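Local coordinates for protein migration inhibitory factor (Trichinella spiralis, PDB 1HFO) that belongs to the macrophage migration inhibitory factor family of small alpha/beta proteins that assemble as trimers, at residues 1-13 against 52-64. Residues are numbered along the deposited sequence; the frame is centred on the assembly and turned at random.
Sequences PIFTLNTNIKATD and STNPAAFGTLMSI
Asn-8 carries the strand pairing past its end with a side chain that grips two backbone groups of the facing loop. Asn-8 OD1 accepts from Ala-56 N at 2.9 Å, and Asn-8 ND2 donates to Asn-54 O at 3.0 Å, approaching 60° above that carbonyl plane; ND2 is also hydrogen-bonded to Leu-47 O. With chi1 at 43°, CG sits between backbone N and carbonyl carbon, which turns the amide onto the loop. Next door, Thr-7 OG1 donates to Ala-56 O (2.9 Å) and accepts from Ile-9 N (3.3 Å), closing an ST turn. Strands 2-7 and 57-63 run antiparallel in the middle of the sheet, joined by six backbone hydrogen bonds from Ile-2/Met-62 to Asn-6/Phe-58. On the face under helices 18-30 and 69-87, Leu-61 CB and CD1 meet the edge of the Phe-3 ring, CD1 lying 3.8 Å from Phe-3 CD1, while Leu-5 CD1 leans over Gly-59 to Ala-57 CB (3.7 Å). On the other face Asn-6 CB lies over the Phe-58 ring and Ile-2 CB flanks Met-62 CG at 3.7 Å; this face packs against both other subunits, Phe-58 meeting His-40 of one and Ile-2 Tyr-95 of the other. Apolar packing thus backs the helices, whereas side-chain hydrogen bonds fix the turn where the strands part.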
ATOM      1  N   PRO A   1       6.836  13.977  -0.981  1.00 16.02           N
ATOM      2  CA  PRO A   1       5.485  13.420  -0.699  1.00 21.31           C
ATOM      3  C   PRO A   1       5.035  12.367  -1.692  1.00 18.57           C
ATOM      4  O   PRO A   1       5.441  12.367  -2.858  1.00 19.38           O
ATOM      5  CB  PRO A   1       4.501  14.581  -0.746  1.00 17.54           C
ATOM      6  CG  PRO A   1       5.401  15.762  -0.424  1.00 21.36           C
ATOM      7  CD  PRO A   1       6.747  15.444  -1.085  1.00 20.33           C
ATOM      8  N   ILE A   2       4.161  11.477  -1.224  1.00 17.45           N
ATOM      9  CA  ILE A   2       3.626  10.442  -2.065  1.00 17.96           C
ATOM     10  C   ILE A   2       2.132  10.415  -1.850  1.00 17.05           C
ATOM     11  O   ILE A   2       1.657  10.428  -0.702  1.00 18.36           O
ATOM     12  CB  ILE A   2       4.161   9.027  -1.692  1.00 17.30           C
ATOM     13  CG1 ILE A   2       5.662   8.948  -1.919  1.00 18.45           C
ATOM     14  CG2 ILE A   2       3.473   7.953  -2.524  1.00 21.04           C
ATOM     15  CD1 ILE A   2       6.231   7.620  -1.473  1.00 18.41           C
ATOM     16  N   PHE A   3       1.405  10.416  -2.951  1.00 19.39           N
ATOM     17  CA  PHE A   3      -0.033  10.277  -2.883  1.00 18.61           C
ATOM     18  C   PHE A   3      -0.310   9.071  -3.745  1.00 19.40           C
ATOM     19  O   PHE A   3       0.003   9.055  -4.940  1.00 20.81           O
ATOM     20  CB  PHE A   3      -0.794  11.464  -3.442  1.00 20.43           C
ATOM     21  CG  PHE A   3      -2.288  11.315  -3.290  1.00 19.46           C
ATOM     22  CD1 PHE A   3      -2.871  11.390  -2.034  1.00 26.17           C
ATOM     23  CD2 PHE A   3      -3.093  11.039  -4.390  1.00 26.83           C
ATOM     24  CE1 PHE A   3      -4.257  11.189  -1.866  1.00 27.28           C
ATOM     25  CE2 PHE A   3      -4.490  10.838  -4.234  1.00 22.68           C
ATOM     26  CZ  PHE A   3      -5.053  10.915  -2.968  1.00 28.38           C
ATOM     27  N   THR A   4      -0.881   8.041  -3.139  1.00 18.53           N
ATOM     28  CA  THR A   4      -1.181   6.819  -3.856  1.00 17.71           C
ATOM     29  C   THR A   4      -2.655   6.473  -3.624  1.00 20.73           C
ATOM     30  O   THR A   4      -3.148   6.555  -2.496  1.00 22.44           O
ATOM     31  CB  THR A   4      -0.222   5.686  -3.378  1.00 22.76           C
ATOM     32  OG1 THR A   4      -0.619   4.433  -3.936  1.00 20.83           O
ATOM     33  CG2 THR A   4      -0.191   5.611  -1.877  1.00 25.70           C
ATOM     34  N   LEU A   5      -3.338   6.107  -4.703  1.00 16.10           N
ATOM     35  CA  LEU A   5      -4.768   5.799  -4.665  1.00 19.27           C
ATOM     36  C   LEU A   5      -5.122   4.527  -5.411  1.00 21.25           C
ATOM     37  O   LEU A   5      -4.582   4.230  -6.484  1.00 20.95           O
ATOM     38  CB  LEU A   5      -5.547   6.964  -5.273  1.00 20.15           C
ATOM     39  CG  LEU A   5      -7.072   6.981  -5.159  1.00 18.70           C
ATOM     40  CD1 LEU A   5      -7.439   7.281  -3.721  1.00 19.28           C
ATOM     41  CD2 LEU A   5      -7.656   8.073  -6.089  1.00 21.59           C
ATOM     42  N   ASN A   6      -6.049   3.773  -4.831  1.00 19.83           N
ATOM     43  CA  ASN A   6      -6.538   2.556  -5.443  1.00 17.69           C
ATOM     44  C   ASN A   6      -8.020   2.801  -5.715  1.00 16.64           C
ATOM     45  O   ASN A   6      -8.750   3.295  -4.852  1.00 19.91           O
ATOM     46  CB  ASN A   6      -6.354   1.373  -4.495  1.00 19.51           C
ATOM     47  CG  ASN A   6      -4.910   1.187  -4.100  1.00 26.46           C
ATOM     48  OD1 ASN A   6      -4.470   1.661  -3.045  1.00 31.92           O
ATOM     49  ND2 ASN A   6      -4.148   0.527  -4.962  1.00 25.04           N
ATOM     50  N   THR A   7      -8.454   2.457  -6.916  1.00 20.24           N
ATOM     51  CA  THR A   7      -9.841   2.707  -7.291  1.00 19.31           C
ATOM     52  C   THR A   7     -10.399   1.653  -8.233  1.00 20.02           C
ATOM     53  O   THR A   7      -9.654   0.966  -8.936  1.00 20.33           O
ATOM     54  CB  THR A   7      -9.948   4.102  -7.962  1.00 22.72           C
ATOM     55  OG1 THR A   7     -11.313   4.371  -8.312  1.00 22.05           O
ATOM     56  CG2 THR A   7      -9.096   4.151  -9.220  1.00 23.31           C
ATOM     57  N   ASN A   8     -11.728   1.539  -8.255  1.00 24.62           N
ATOM     58  CA  ASN A   8     -12.382   0.583  -9.133  1.00 26.40           C
ATOM     59  C   ASN A   8     -12.785   1.186 -10.475  1.00 28.42           C
ATOM     60  O   ASN A   8     -13.218   0.464 -11.374  1.00 28.85           O
ATOM     61  CB  ASN A   8     -13.622  -0.031  -8.458  1.00 28.22           C
ATOM     62  CG  ASN A   8     -14.470   0.993  -7.719  1.00 27.98           C
ATOM     63  OD1 ASN A   8     -14.440   2.187  -8.017  1.00 24.71           O
ATOM     64  ND2 ASN A   8     -15.264   0.512  -6.749  1.00 27.81           N
ATOM     65  N   ILE A   9     -12.630   2.498 -10.630  1.00 27.24           N
ATOM     66  CA  ILE A   9     -12.992   3.117 -11.900  1.00 29.27           C
ATOM     67  C   ILE A   9     -12.045   2.675 -13.005  1.00 29.38           C
ATOM     68  O   ILE A   9     -11.022   2.040 -12.751  1.00 28.61           O
ATOM     69  CB  ILE A   9     -12.993   4.659 -11.831  1.00 27.27           C
ATOM     70  CG1 ILE A   9     -11.581   5.181 -11.585  1.00 29.06           C
ATOM     71  CG2 ILE A   9     -13.954   5.141 -10.773  1.00 31.39           C
ATOM     72  CD1 ILE A   9     -11.531   6.669 -11.482  1.00 29.47           C
ATOM     73  N   LYS A  10     -12.386   3.023 -14.238  1.00 30.39           N
ATOM     74  CA  LYS A  10     -11.592   2.640 -15.395  1.00 30.61           C
ATOM     75  C   LYS A  10     -10.433   3.599 -15.650  1.00 28.58           C
ATOM     76  O   LYS A  10     -10.527   4.783 -15.347  1.00 29.50           O
ATOM     77  CB  LYS A  10     -12.496   2.571 -16.629  1.00 34.10           C
ATOM     78  CG  LYS A  10     -13.627   1.551 -16.515  1.00 33.91           C
ATOM     79  CD  LYS A  10     -14.650   1.717 -17.637  1.00 37.66           C
ATOM     80  CE  LYS A  10     -14.040   1.451 -19.005  1.00 39.27           C
ATOM     81  NZ  LYS A  10     -13.500   0.062 -19.100  1.00 43.27           N
ATOM     82  N   ALA A  11      -9.351   3.077 -16.215  1.00 27.77           N
ATOM     83  CA  ALA A  11      -8.171   3.890 -16.510  1.00 23.45           C
ATOM     84  C   ALA A  11      -8.527   4.961 -17.515  1.00 28.84           C
ATOM     85  O   ALA A  11      -8.044   6.097 -17.448  1.00 26.38           O
ATOM     86  CB  ALA A  11      -7.063   3.023 -17.066  1.00 26.84           C
ATOM     87  N   THR A  12      -9.384   4.596 -18.457  1.00 28.79           N
ATOM     88  CA  THR A  12      -9.772   5.544 -19.480  1.00 31.02           C
ATOM     89  C   THR A  12     -10.617   6.673 -18.884  1.00 26.32           C
ATOM     90  O   THR A  12     -10.929   7.655 -19.561  1.00 33.18           O
ATOM     91  CB  THR A  12     -10.514   4.823 -20.617  1.00 31.61           C
ATOM     92  OG1 THR A  12     -10.599   5.686 -21.754  1.00 38.98           O
ATOM     93  CG2 THR A  12     -11.899   4.401 -20.162  1.00 31.47           C
ATOM     94  N   ASP A  13     -10.966   6.550 -17.606  1.00 27.74           N
ATOM     95  CA  ASP A  13     -11.749   7.587 -16.952  1.00 27.96           C
ATOM     96  C   ASP A  13     -10.899   8.508 -16.085  1.00 28.46           C
ATOM     97  O   ASP A  13     -11.411   9.381 -15.381  1.00 28.78           O
ATOM     98  CB  ASP A  13     -12.893   6.959 -16.160  1.00 34.78           C
ATOM     99  CG  ASP A  13     -14.057   6.541 -17.062  1.00 36.68           C
ATOM    100  OD1 ASP A  13     -14.060   6.900 -18.270  1.00 39.92           O
ATOM    101  OD2 ASP A  13     -14.976   5.868 -16.573  1.00 36.22           O
ATOM    102  N   SER A  52     -20.807  -2.141  -1.811  1.00 35.20           N
ATOM    103  CA  SER A  52     -21.151  -1.954  -3.215  1.00 37.20           C
ATOM    104  C   SER A  52     -19.900  -1.705  -4.031  1.00 38.58           C
ATOM    105  O   SER A  52     -18.926  -1.123  -3.545  1.00 38.07           O
ATOM    106  CB  SER A  52     -22.133  -0.796  -3.392  1.00 38.36           C
ATOM    107  OG  SER A  52     -21.684   0.377  -2.747  1.00 42.09           O
ATOM    108  N   THR A  53     -19.935  -2.168  -5.274  1.00 35.83           N
ATOM    109  CA  THR A  53     -18.813  -2.025  -6.179  1.00 35.01           C
ATOM    110  C   THR A  53     -18.905  -0.747  -7.014  1.00 30.65           C
ATOM    111  O   THR A  53     -18.251  -0.635  -8.045  1.00 35.31           O
ATOM    112  CB  THR A  53     -18.729  -3.242  -7.119  1.00 37.69           C
ATOM    113  OG1 THR A  53     -17.503  -3.200  -7.853  1.00 44.65           O
ATOM    114  CG2 THR A  53     -19.888  -3.242  -8.097  1.00 38.17           C
ATOM    115  N   ASN A  54     -19.711   0.215  -6.576  1.00 30.31           N
ATOM    116  CA  ASN A  54     -19.830   1.470  -7.315  1.00 28.28           C
ATOM    117  C   ASN A  54     -18.548   2.265  -7.098  1.00 29.02           C
ATOM    118  O   ASN A  54     -17.832   2.022  -6.132  1.00 27.53           O
ATOM    119  CB  ASN A  54     -21.034   2.281  -6.834  1.00 31.86           C
ATOM    120  CG  ASN A  54     -22.354   1.690  -7.306  1.00 30.57           C
ATOM    121  OD1 ASN A  54     -22.430   1.131  -8.396  1.00 36.39           O
ATOM    122  ND2 ASN A  54     -23.398   1.826  -6.496  1.00 36.14           N
ATOM    123  N   PRO A  55     -18.249   3.224  -7.995  1.00 26.17           N
ATOM    124  CA  PRO A  55     -17.042   4.048  -7.884  1.00 25.40           C
ATOM    125  C   PRO A  55     -16.655   4.424  -6.452  1.00 26.91           C
ATOM    126  O   PRO A  55     -17.425   5.044  -5.716  1.00 24.24           O
ATOM    127  CB  PRO A  55     -17.385   5.265  -8.739  1.00 30.00           C
ATOM    128  CG  PRO A  55     -18.155   4.637  -9.859  1.00 29.41           C
ATOM    129  CD  PRO A  55     -19.073   3.666  -9.139  1.00 28.36           C
ATOM    130  N   ALA A  56     -15.424   4.068  -6.089  1.00 24.69           N
ATOM    131  CA  ALA A  56     -14.877   4.314  -4.765  1.00 25.14           C
ATOM    132  C   ALA A  56     -13.361   4.262  -4.880  1.00 21.71           C
ATOM    133  O   ALA A  56     -12.835   3.848  -5.910  1.00 22.49           O
ATOM    134  CB  ALA A  56     -15.340   3.227  -3.799  1.00 25.59           C
ATOM    135  N   ALA A  57     -12.684   4.643  -3.799  1.00 24.04           N
ATOM    136  CA  ALA A  57     -11.223   4.612  -3.737  1.00 23.45           C
ATOM    137  C   ALA A  57     -10.729   4.788  -2.307  1.00 22.76           C
ATOM    138  O   ALA A  57     -11.447   5.265  -1.441  1.00 22.24           O
ATOM    139  CB  ALA A  57     -10.632   5.723  -4.629  1.00 22.48           C
ATOM    140  N   PHE A  58      -9.487   4.382  -2.057  1.00 20.22           N
ATOM    141  CA  PHE A  58      -8.896   4.586  -0.747  1.00 20.63           C
ATOM    142  C   PHE A  58      -7.434   4.785  -1.097  1.00 14.95           C
ATOM    143  O   PHE A  58      -6.942   4.215  -2.083  1.00 17.95           O
ATOM    144  CB  PHE A  58      -9.097   3.365   0.167  1.00 21.35           C
ATOM    145  CG  PHE A  58      -8.277   2.165  -0.217  1.00 21.45           C
ATOM    146  CD1 PHE A  58      -7.006   1.982   0.320  1.00 26.49           C
ATOM    147  CD2 PHE A  58      -8.783   1.200  -1.076  1.00 26.07           C
ATOM    148  CE1 PHE A  58      -6.254   0.845   0.007  1.00 21.84           C
ATOM    149  CE2 PHE A  58      -8.035   0.055  -1.397  1.00 26.83           C
ATOM    150  CZ  PHE A  58      -6.772  -0.118  -0.853  1.00 26.56           C
ATOM    151  N   GLY A  59      -6.766   5.616  -0.315  1.00 17.44           N
ATOM    152  CA  GLY A  59      -5.366   5.866  -0.601  1.00 18.16           C
ATOM    153  C   GLY A  59      -4.643   6.425   0.588  1.00 20.02           C
ATOM    154  O   GLY A  59      -5.187   6.523   1.685  1.00 19.54           O
ATOM    155  N   THR A  60      -3.409   6.840   0.357  1.00 18.22           N
ATOM    156  CA  THR A  60      -2.587   7.363   1.425  1.00 18.34           C
ATOM    157  C   THR A  60      -1.837   8.581   0.944  1.00 13.44           C
ATOM    158  O   THR A  60      -1.460   8.629  -0.211  1.00 17.98           O
ATOM    159  CB  THR A  60      -1.543   6.288   1.835  1.00 17.06           C
ATOM    160  OG1 THR A  60      -2.224   5.099   2.261  1.00 26.14           O
ATOM    161  CG2 THR A  60      -0.638   6.783   2.959  1.00 20.14           C
ATOM    162  N   LEU A  61      -1.665   9.566   1.810  1.00 17.95           N
ATOM    163  CA  LEU A  61      -0.848  10.730   1.495  1.00 18.59           C
ATOM    164  C   LEU A  61       0.229  10.734   2.573  1.00 17.47           C
ATOM    165  O   LEU A  61      -0.070  10.944   3.749  1.00 18.20           O
ATOM    166  CB  LEU A  61      -1.650  12.036   1.567  1.00 21.10           C
ATOM    167  CG  LEU A  61      -0.739  13.257   1.408  1.00 22.64           C
ATOM    168  CD1 LEU A  61      -0.270  13.274  -0.034  1.00 18.27           C
ATOM    169  CD2 LEU A  61      -1.441  14.555   1.764  1.00 24.37           C
ATOM    170  N   MET A  62       1.485  10.480   2.198  1.00 17.21           N
ATOM    171  CA  MET A  62       2.548  10.482   3.195  1.00 15.95           C
ATOM    172  C   MET A  62       3.570  11.565   2.873  1.00 18.51           C
ATOM    173  O   MET A  62       3.820  11.873   1.707  1.00 19.72           O
ATOM    174  CB  MET A  62       3.226   9.113   3.271  1.00 19.43           C
ATOM    175  CG  MET A  62       3.767   8.596   1.974  1.00 22.03           C
ATOM    176  SD  MET A  62       4.436   6.910   2.213  1.00 28.76           S
ATOM    177  CE  MET A  62       3.250   5.923   1.327  1.00 27.10           C
ATOM    178  N   SER A  63       4.147  12.147   3.915  1.00 15.72           N
ATOM    179  CA  SER A  63       5.132  13.209   3.736  1.00 14.92           C
ATOM    180  C   SER A  63       5.935  13.459   4.994  1.00 16.29           C
ATOM    181  O   SER A  63       5.445  13.245   6.109  1.00 15.83           O
ATOM    182  CB  SER A  63       4.407  14.503   3.329  1.00 17.46           C
ATOM    183  OG  SER A  63       5.311  15.570   3.160  1.00 25.50           O
ATOM    184  N   ILE A  64       7.172  13.923   4.834  1.00 19.53           N
ATOM    185  CA  ILE A  64       7.982  14.225   5.998  1.00 18.16           C
ATOM    186  C   ILE A  64       7.588  15.653   6.380  1.00 22.36           C
ATOM    187  O   ILE A  64       8.044  16.618   5.777  1.00 26.30           O
ATOM    188  CB  ILE A  64       9.499  14.154   5.675  1.00 18.17           C
ATOM    189  CG1 ILE A  64       9.848  12.730   5.223  1.00 16.71           C
ATOM    190  CG2 ILE A  64      10.286  14.621   6.860  1.00 20.24           C
ATOM    191  CD1 ILE A  64      11.181  12.601   4.463  1.00 18.07           C
TER